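Local coordinates for membrane lipoprotein TpN32 (PDB 1XS5) that binds L-methionine in the cleft of a periplasmic-binding-protein fold and probably serves as a membrane-attached receptor for that amino acid, at residues E3-G8 with Q28-R33; F98-V103 with V145-L150; A15-I20 with G222-Y227. All coordinates share one frame; numbering follows the deposited sequence.

Overall arrangement
Contacts 1 and 3 share one lobe of this periplasmic-binding-protein fold, with centres 16 Å apart, and contact 2 lies on the opposite side of the chain's centre, 48 Å from contact 1 and 40 Å from contact 3 between centres. Contacts 1 and 3 touch: Val7 CG2 packs on Leu18 CD1 at 3.7 Å, where helix 14-26 covers the strands that contact 1 joins. Contact 2 belongs to the other sheet and, along the chain, is nested inside the loop that contact 3 closes. The bound methionine is closer to contact 3, with the Leu17 side chain about 9 Å away, than to contact 1, where the Val7 side chain is about 13 Å away.

Contact 1: residues E3-G8 with Q28-R33; sequences ETVGVG and QHIELR
Strands 3-8 and 30-33 run parallel, their short axes 4.7 Å apart at closest approach and inclined by 30°, and Thr4, Val5 and Gly6 pair with Glu31, Leu32 and Arg33. The ladder zigzags in the parallel manner: Glu31 N binds Glu3 O, Val5 N binds Glu31 O, Arg33 N binds Val5 O at 2.9 Å with an N-H...O angle of 171°, and Val7 N binds Arg33 O. On one face Thr4 and Glu31 lie side by side and point the same way. Thr4 OG1 donates to Glu31 OE1 at 2.5 Å, a short bond that uses the anti lone pair of the carboxylate oxygen. Glu31 CG stands anti to the backbone N (chi1 -179°) and the chain continues extended, which carries the carboxylate out alongside the threonine. Arg33 bends at chi3, with Thr4 CG2 3.6 Å from its CB and at the edge of its guanidinium.

These strands are the two arms of a right-handed beta-alpha-beta crossover whose connecting helix, 14-26, covers the face bearing Val7 and Leu32. There Leu32 CD1 sits between two valines, 3.5 Å from Val7 CG1 and 3.7 Å from Val5 CG2, while Val5 CG2 also touches Ile30 CG2. At the strand entrance, His29 ends that helix in a Schellman motif with positive phi. A water bridges the segments there, donating to His29 O at 2.8 Å and to Glu3 OE2 and accepting from Glu3 N; Glu3 OE1 makes a salt bridge with Arg211.

Contact 2: residues F98-V103 with V145-L150; sequences FPAGAV and VRNVVL
Val103 and Val149 touch through CG2 and CB, 4.1 Å apart, where the two segments enter their parallel strands. Both valines keep CG1 anti to the backbone N (chi1 174° and 172°), with CG2 beside that nitrogen. From this position Val149 CG2 reaches back to Gly101 O at 3.8 Å. Val148 turns its CG1 onto Ala102 O at 3.5 Å, next to the bond in which Val149 N donates to the same oxygen at 2.9 Å with an N-H...O angle of 174°. These valines begin the parallel pairing of strands 103-107 and 149-153, the latter an outermost strand of the five-stranded mixed sheet in this lobe. Leading into strand 103-107, Pro99 to Ala102 form a type II beta turn closed by Ala102 N to Pro99 O, with Gly101 at positive phi.

Along the flank of the turn, Ala100 CB meets Asn147 CB at 3.9 Å, and Ala100 CA directs its hydrogen almost straight at Arg146 O. In the conformer described, the Arg146 chain bends at chi2 and chi3, which brings NH1 to Phe98, whose CB lies in the guanidinium plane at its edge, 3.9 Å from NH1. A water near this end donates to Arg146 O and accepts a weak bond from NH1; its approach to Phe98 O is too short to be trusted. On the other terminal nitrogen, Arg146 NH2 donates to Val95 O.

Contact 3: residues A15-I20 with G222-Y227; sequences ARLLEI and GRVRTY
Ile20 wedges between Tyr227 and Arg223 in a helix-helix packing: helix 14-26, the connection of the first beta-alpha-beta unit, meets the C-terminal helix 222-231 at an angle of 146°, with the short axes 10.5 Å apart at closest approach. The buried centre is apolar. Ile20 CD1 lies over one face of the Tyr227 ring, 4.1 Å from its centroid and 24° off the ring normal, a CH-pi contact. Tyr227 CG is anti to the backbone N, which carries the ring over to helix 14-26. Leu17 CD2 approaches that ring at its edge, 3.8 Å from Tyr227 CD2, and also touches Val224 CG1. Val224 CG2 in turn meets Ile20 CG2 at 3.9 Å.

Two arginines form the exposed rim. Arg223 runs extended, with Ile20 CG2 over one face of its guanidinium, 3.5 Å from NE, and makes salt bridges with Glu23 and Glu24 of helix 14-26. Arg16 crosses Tyr227 at about a right angle, its guanidinium plane turned 50° from the ring. Its nearest approach to the phenol is by its aliphatic part, Arg16 CG lying 3.2 Å from Tyr227 OH, an oxygen that also has a weak hydrogen bond with Arg231 NH1.

Contact 1: residues E3-G8 with Q28-R33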
loop_
_atom_site.group_PDB
_atom_site.type_symbol
_atom_site.label_atom_id
_atom_site.label_comp_id
_atom_site.label_asym_id
_atom_site.label_seq_id
_atom_site.Cartn_x
_atom_site.Cartn_y
_atom_site.Cartn_z
ATOM N N GLU A 3 19.964 22.652 0.110
ATOM C CA GLU A 3 19.105 22.455 -1.054
ATOM C C GLU A 3 17.907 21.666 -0.573
ATOM O O GLU A 3 18.018 20.873 0.372
ATOM C CB GLU A 3 19.786 21.625 -2.127
ATOM C CG GLU A 3 21.257 21.433 -1.943
ATOM C CD GLU A 3 21.637 19.967 -2.054
ATOM O OE1 GLU A 3 21.222 19.320 -3.048
ATOM O OE2 GLU A 3 22.347 19.466 -1.148
ATOM N N THR A 4 16.774 21.858 -1.232
ATOM C CA THR A 4 15.549 21.147 -0.845
ATOM C C THR A 4 15.111 20.142 -1.914
ATOM O O THR A 4 15.250 20.415 -3.090
ATOM C CB THR A 4 14.363 22.163 -0.640
ATOM O OG1 THR A 4 14.702 23.092 0.406
ATOM C CG2 THR A 4 13.084 21.429 -0.259
ATOM N N VAL A 5 14.611 18.969 -1.492
ATOM C CA VAL A 5 14.047 17.990 -2.434
ATOM C C VAL A 5 12.666 17.605 -1.880
ATOM O O VAL A 5 12.512 17.396 -0.684
ATOM C CB VAL A 5 14.940 16.743 -2.588
ATOM C CG1 VAL A 5 16.303 17.179 -3.129
ATOM C CG2 VAL A 5 15.108 16.034 -1.276
ATOM N N GLY A 6 11.664 17.543 -2.748
ATOM C CA GLY A 6 10.323 17.202 -2.294
ATOM C C GLY A 6 10.050 15.718 -2.416
ATOM O O GLY A 6 10.484 15.099 -3.377
ATOM N N VAL A 7 9.365 15.138 -1.424
ATOM C CA VAL A 7 8.991 13.729 -1.476
ATOM C C VAL A 7 7.490 13.720 -1.196
ATOM O O VAL A 7 7.059 14.215 -0.157
ATOM C CB VAL A 7 9.742 12.878 -0.415
ATOM C CG1 VAL A 7 9.679 13.575 0.944
ATOM C CG2 VAL A 7 9.107 11.437 -0.327
ATOM N N GLY A 8 6.708 13.187 -2.141
ATOM C CA GLY A 8 5.256 13.117 -1.971
ATOM C C GLY A 8 4.847 11.968 -1.059
ATOM O O GLY A 8 5.414 10.854 -1.142
ATOM N N GLN A 28 23.375 15.703 6.134
ATOM C CA GLN A 28 24.174 15.830 4.933
ATOM C C GLN A 28 23.758 17.117 4.262
ATOM O O GLN A 28 24.018 17.322 3.070
ATOM C CB GLN A 28 23.934 14.677 3.950
ATOM C CG GLN A 28 24.173 13.288 4.486
ATOM C CD GLN A 28 23.724 12.223 3.478
ATOM O OE1 GLN A 28 23.081 11.230 3.841
ATOM N NE2 GLN A 28 24.051 12.438 2.213
ATOM N N HIS A 29 23.086 17.967 5.029
ATOM C CA HIS A 29 22.632 19.244 4.516
ATOM C C HIS A 29 21.619 19.099 3.395
ATOM O O HIS A 29 21.681 19.808 2.401
ATOM C CB HIS A 29 23.825 20.073 4.036
ATOM C CG HIS A 29 24.696 20.558 5.151
ATOM N ND1 HIS A 29 24.269 21.487 6.075
ATOM C CD2 HIS A 29 25.947 20.199 5.529
ATOM C CE1 HIS A 29 25.217 21.675 6.978
ATOM N NE2 HIS A 29 26.244 20.903 6.669
ATOM N N ILE A 30 20.691 18.162 3.561
ATOM C CA ILE A 30 19.638 17.971 2.561
ATOM C C ILE A 30 18.375 18.276 3.327
ATOM O O ILE A 30 18.152 17.754 4.438
ATOM C CB ILE A 30 19.576 16.510 2.025
ATOM C CG1 ILE A 30 20.807 16.205 1.170
ATOM C CG2 ILE A 30 18.317 16.323 1.133
ATOM C CD1 ILE A 30 21.052 14.712 0.951
ATOM N N GLU A 31 17.567 19.168 2.776
ATOM C CA GLU A 31 16.332 19.505 3.429
ATOM C C GLU A 31 15.231 18.774 2.689
ATOM O O GLU A 31 14.918 19.087 1.550
ATOM C CB GLU A 31 16.052 20.996 3.394
ATOM C CG GLU A 31 14.756 21.286 4.114
ATOM C CD GLU A 31 14.401 22.745 4.056
ATOM O OE1 GLU A 31 14.435 23.303 2.931
ATOM O OE2 GLU A 31 14.087 23.321 5.126
ATOM N N LEU A 32 14.670 17.782 3.359
ATOM C CA LEU A 32 13.637 16.952 2.784
ATOM C C LEU A 32 12.312 17.653 3.064
ATOM O O LEU A 32 11.963 17.888 4.228
ATOM C CB LEU A 32 13.676 15.560 3.454
ATOM C CG LEU A 32 12.799 14.453 2.841
ATOM C CD1 LEU A 32 13.092 14.329 1.358
ATOM C CD2 LEU A 32 13.054 13.113 3.560
ATOM N N ARG A 33 11.618 18.042 1.995
ATOM C CA ARG A 33 10.315 18.690 2.127
ATOM C C ARG A 33 9.267 17.578 1.912
ATOM O O ARG A 33 9.237 16.956 0.843
ATOM C CB ARG A 33 10.195 19.775 1.047
ATOM C CG ARG A 33 8.868 20.518 1.040
ATOM C CD ARG A 33 9.017 21.729 0.088
ATOM N NE ARG A 33 9.159 21.308 -1.308
ATOM C CZ ARG A 33 8.152 21.000 -2.103
ATOM N NH1 ARG A 33 6.905 21.063 -1.656
ATOM N NH2 ARG A 33 8.392 20.620 -3.359
HETATM O O HOH W 1 22.841 21.666 0.642
#

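Contact 2: residues F98-V103 with V145-L150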
loop_
_atom_site.group_PDB
_atom_site.type_symbol
_atom_site.label_atom_id
_atom_site.label_comp_id
_atom_site.label_asym_id
_atom_site.label_seq_id
_atom_site.Cartn_x
_atom_site.Cartn_y
_atom_site.Cartn_z
ATOM N N PHE A 98 -18.813 -16.000 7.891
ATOM C CA PHE A 98 -19.512 -15.307 6.805
ATOM C C PHE A 98 -20.604 -16.112 6.137
ATOM O O PHE A 98 -20.343 -17.151 5.546
ATOM C CB PHE A 98 -18.553 -14.823 5.694
ATOM C CG PHE A 98 -17.683 -13.652 6.102
ATOM C CD1 PHE A 98 -16.562 -13.847 6.889
ATOM C CD2 PHE A 98 -18.006 -12.355 5.717
ATOM C CE1 PHE A 98 -15.775 -12.762 7.288
ATOM C CE2 PHE A 98 -17.225 -11.274 6.118
ATOM C CZ PHE A 98 -16.119 -11.470 6.895
ATOM N N PRO A 99 -21.850 -15.624 6.215
ATOM C CA PRO A 99 -22.989 -16.302 5.608
ATOM C C PRO A 99 -22.981 -16.132 4.099
ATOM O O PRO A 99 -22.302 -15.256 3.569
ATOM C CB PRO A 99 -24.170 -15.595 6.243
ATOM C CG PRO A 99 -23.665 -14.191 6.356
ATOM C CD PRO A 99 -22.290 -14.419 6.934
ATOM N N ALA A 100 -23.730 -16.987 3.404
ATOM C CA ALA A 100 -23.857 -16.875 1.962
ATOM C C ALA A 100 -24.435 -15.491 1.751
ATOM O O ALA A 100 -25.176 -14.988 2.599
ATOM C CB ALA A 100 -24.824 -17.918 1.419
ATOM N N GLY A 101 -24.108 -14.866 0.627
ATOM C CA GLY A 101 -24.622 -13.538 0.387
ATOM C C GLY A 101 -23.890 -12.411 1.116
ATOM O O GLY A 101 -24.184 -11.262 0.847
ATOM N N ALA A 102 -22.957 -12.714 2.025
ATOM C CA ALA A 102 -22.221 -11.651 2.751
ATOM C C ALA A 102 -21.633 -10.607 1.798
ATOM O O ALA A 102 -21.177 -10.955 0.696
ATOM C CB ALA A 102 -21.097 -12.272 3.589
ATOM N N VAL A 103 -21.621 -9.326 2.208
ATOM C CA VAL A 103 -21.064 -8.271 1.327
ATOM C C VAL A 103 -19.616 -7.926 1.734
ATOM O O VAL A 103 -19.372 -7.533 2.877
ATOM C CB VAL A 103 -21.901 -6.932 1.393
ATOM C CG1 VAL A 103 -21.195 -5.824 0.583
ATOM C CG2 VAL A 103 -23.314 -7.149 0.846
ATOM N N VAL A 145 -17.411 -19.576 -4.456
ATOM C CA VAL A 145 -17.601 -20.675 -3.493
ATOM C C VAL A 145 -18.444 -20.401 -2.239
ATOM O O VAL A 145 -19.288 -21.233 -1.848
ATOM C CB VAL A 145 -16.171 -21.200 -3.066
ATOM C CG1 VAL A 145 -16.224 -22.097 -1.832
ATOM C CG2 VAL A 145 -15.594 -22.008 -4.217
ATOM N N ARG A 146 -18.224 -19.245 -1.606
ATOM C CA ARG A 146 -18.972 -18.903 -0.398
ATOM C C ARG A 146 -20.195 -18.028 -0.691
ATOM O O ARG A 146 -20.853 -17.567 0.244
ATOM C CB ARG A 146 -18.066 -18.179 0.611
ATOM C CG ARG A 146 -16.913 -19.013 1.171
ATOM C CD ARG A 146 -17.396 -20.159 2.038
ATOM N NE ARG A 146 -16.693 -20.156 3.312
ATOM C CZ ARG A 146 -16.822 -19.196 4.222
ATOM N NH1 ARG A 146 -17.634 -18.180 3.994
ATOM N NH2 ARG A 146 -16.124 -19.242 5.346
ATOM N N ASN A 147 -20.487 -17.806 -1.975
ATOM C CA ASN A 147 -21.625 -16.963 -2.389
ATOM C C ASN A 147 -21.547 -15.566 -1.768
ATOM O O ASN A 147 -22.412 -15.181 -0.989
ATOM C CB ASN A 147 -22.906 -17.627 -1.956
ATOM C CG ASN A 147 -23.100 -18.968 -2.617
ATOM O OD1 ASN A 147 -23.152 -19.057 -3.847
ATOM N ND2 ASN A 147 -23.188 -20.029 -1.811
ATOM N N VAL A 148 -20.511 -14.812 -2.135
ATOM C CA VAL A 148 -20.240 -13.468 -1.606
ATOM C C VAL A 148 -20.452 -12.348 -2.626
ATOM O O VAL A 148 -20.233 -12.522 -3.827
ATOM C CB VAL A 148 -18.758 -13.403 -1.101
ATOM C CG1 VAL A 148 -18.256 -11.930 -1.065
ATOM C CG2 VAL A 148 -18.660 -14.041 0.283
ATOM N N VAL A 149 -20.861 -11.180 -2.146
ATOM C CA VAL A 149 -21.068 -10.034 -3.031
ATOM C C VAL A 149 -19.819 -9.175 -2.840
ATOM O O VAL A 149 -19.557 -8.752 -1.719
ATOM C CB VAL A 149 -22.316 -9.171 -2.567
ATOM C CG1 VAL A 149 -22.409 -7.914 -3.360
ATOM C CG2 VAL A 149 -23.586 -9.974 -2.640
ATOM N N LEU A 150 -19.074 -8.912 -3.910
ATOM C CA LEU A 150 -17.837 -8.115 -3.848
ATOM C C LEU A 150 -18.077 -6.672 -4.271
ATOM O O LEU A 150 -18.472 -6.436 -5.405
ATOM C CB LEU A 150 -16.783 -8.703 -4.790
ATOM C CG LEU A 150 -16.393 -10.158 -4.492
ATOM C CD1 LEU A 150 -15.515 -10.707 -5.608
ATOM C CD2 LEU A 150 -15.638 -10.219 -3.216
HETATM O O HOH W 2 -20.363 -18.191 3.338
#

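Contact 3: residues A15-I20 with G222-Y227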
loop_
_atom_site.group_PDB
_atom_site.type_symbol
_atom_site.label_atom_id
_atom_site.label_comp_id
_atom_site.label_asym_id
_atom_site.label_seq_id
_atom_site.Cartn_x
_atom_site.Cartn_y
_atom_site.Cartn_z
ATOM N N ALA A 15 4.378 8.762 6.337
ATOM C CA ALA A 15 4.696 10.140 6.767
ATOM C C ALA A 15 5.653 10.155 7.947
ATOM O O ALA A 15 6.615 10.904 7.957
ATOM C CB ALA A 15 3.412 10.906 7.107
ATOM N N ARG A 16 5.376 9.356 8.975
ATOM C CA ARG A 16 6.298 9.309 10.102
ATOM C C ARG A 16 7.699 8.820 9.664
ATOM O O ARG A 16 8.711 9.338 10.131
ATOM C CB ARG A 16 5.707 8.404 11.189
ATOM C CG ARG A 16 6.429 8.508 12.490
ATOM C CD ARG A 16 6.247 9.904 13.075
ATOM N NE ARG A 16 7.057 10.056 14.281
ATOM C CZ ARG A 16 7.235 11.204 14.930
ATOM N NH1 ARG A 16 6.652 12.320 14.484
ATOM N NH2 ARG A 16 8.002 11.232 16.020
ATOM N N LEU A 17 7.756 7.830 8.772
ATOM C CA LEU A 17 9.032 7.300 8.296
ATOM C C LEU A 17 9.814 8.390 7.522
ATOM O O LEU A 17 11.047 8.477 7.568
ATOM C CB LEU A 17 8.776 6.077 7.383
ATOM C CG LEU A 17 8.054 4.881 8.023
ATOM C CD1 LEU A 17 7.780 3.819 6.965
ATOM C CD2 LEU A 17 8.945 4.279 9.155
ATOM N N LEU A 18 9.099 9.241 6.799
ATOM C CA LEU A 18 9.774 10.316 6.066
ATOM C C LEU A 18 10.281 11.403 7.033
ATOM O O LEU A 18 11.253 12.101 6.738
ATOM C CB LEU A 18 8.796 10.922 5.059
ATOM C CG LEU A 18 8.589 10.033 3.821
ATOM C CD1 LEU A 18 7.580 10.708 2.919
ATOM C CD2 LEU A 18 9.863 9.821 3.074
ATOM N N GLU A 19 9.602 11.560 8.163
ATOM C CA GLU A 19 10.021 12.538 9.177
ATOM C C GLU A 19 11.315 12.064 9.843
ATOM O O GLU A 19 12.140 12.875 10.260
ATOM C CB GLU A 19 8.964 12.696 10.265
ATOM C CG GLU A 19 7.683 13.349 9.777
ATOM C CD GLU A 19 7.805 14.876 9.627
ATOM O OE1 GLU A 19 8.934 15.436 9.775
ATOM O OE2 GLU A 19 6.763 15.523 9.368
ATOM N N ILE A 20 11.474 10.750 9.975
ATOM C CA ILE A 20 12.695 10.227 10.574
ATOM C C ILE A 20 13.799 10.428 9.553
ATOM O O ILE A 20 14.919 10.825 9.895
ATOM C CB ILE A 20 12.549 8.716 10.905
ATOM C CG1 ILE A 20 11.538 8.558 12.044
ATOM C CG2 ILE A 20 13.901 8.106 11.275
ATOM C CD1 ILE A 20 11.127 7.121 12.281
ATOM N N GLY A 222 18.952 1.339 10.117
ATOM C CA GLY A 222 18.727 0.794 11.458
ATOM C C GLY A 222 17.728 1.557 12.310
ATOM O O GLY A 222 16.929 0.962 13.025
ATOM N N ARG A 223 17.736 2.875 12.236
ATOM C CA ARG A 223 16.779 3.644 13.035
ATOM C C ARG A 223 15.300 3.433 12.575
ATOM O O ARG A 223 14.349 3.395 13.386
ATOM C CB ARG A 223 17.131 5.111 12.936
ATOM C CG ARG A 223 16.237 5.979 13.763
ATOM C CD ARG A 223 16.676 7.410 13.642
ATOM N NE ARG A 223 15.737 8.314 14.304
ATOM C CZ ARG A 223 15.791 9.642 14.209
ATOM N NH1 ARG A 223 16.750 10.223 13.484
ATOM N NH2 ARG A 223 14.865 10.383 14.804
ATOM N N VAL A 224 15.093 3.333 11.269
ATOM C CA VAL A 224 13.725 3.117 10.806
ATOM C C VAL A 224 13.326 1.689 11.144
ATOM O O VAL A 224 12.242 1.462 11.681
ATOM C CB VAL A 224 13.603 3.397 9.294
ATOM C CG1 VAL A 224 12.452 2.574 8.662
ATOM C CG2 VAL A 224 13.343 4.887 9.108
ATOM N N ARG A 225 14.214 0.738 10.859
ATOM C CA ARG A 225 13.947 -0.676 11.158
ATOM C C ARG A 225 13.620 -0.852 12.643
ATOM O O ARG A 225 12.718 -1.617 13.044
ATOM C CB ARG A 225 15.154 -1.534 10.805
ATOM C CG ARG A 225 15.439 -1.629 9.325
ATOM C CD ARG A 225 16.253 -2.871 9.060
ATOM N NE ARG A 225 17.463 -2.866 9.876
ATOM C CZ ARG A 225 18.593 -2.254 9.526
ATOM N NH1 ARG A 225 18.673 -1.609 8.364
ATOM N NH2 ARG A 225 19.637 -2.261 10.344
ATOM N N THR A 226 14.347 -0.122 13.469
ATOM C CA THR A 226 14.141 -0.192 14.900
ATOM C C THR A 226 12.791 0.368 15.241
ATOM O O THR A 226 12.032 -0.231 16.009
ATOM C CB THR A 226 15.273 0.560 15.598
ATOM O OG1 THR A 226 16.476 -0.197 15.414
ATOM C CG2 THR A 226 14.980 0.775 17.079
ATOM N N TYR A 227 12.476 1.523 14.665
ATOM C CA TYR A 227 11.169 2.151 14.895
ATOM C C TYR A 227 9.975 1.243 14.504
ATOM O O TYR A 227 8.976 1.149 15.210
ATOM C CB TYR A 227 11.057 3.447 14.070
ATOM C CG TYR A 227 9.671 4.079 14.088
ATOM C CD1 TYR A 227 9.161 4.693 15.234
ATOM C CD2 TYR A 227 8.863 4.045 12.952
ATOM C CE1 TYR A 227 7.877 5.265 15.242
ATOM C CE2 TYR A 227 7.586 4.597 12.952
ATOM C CZ TYR A 227 7.098 5.201 14.078
ATOM O OH TYR A 227 5.826 5.741 14.024
#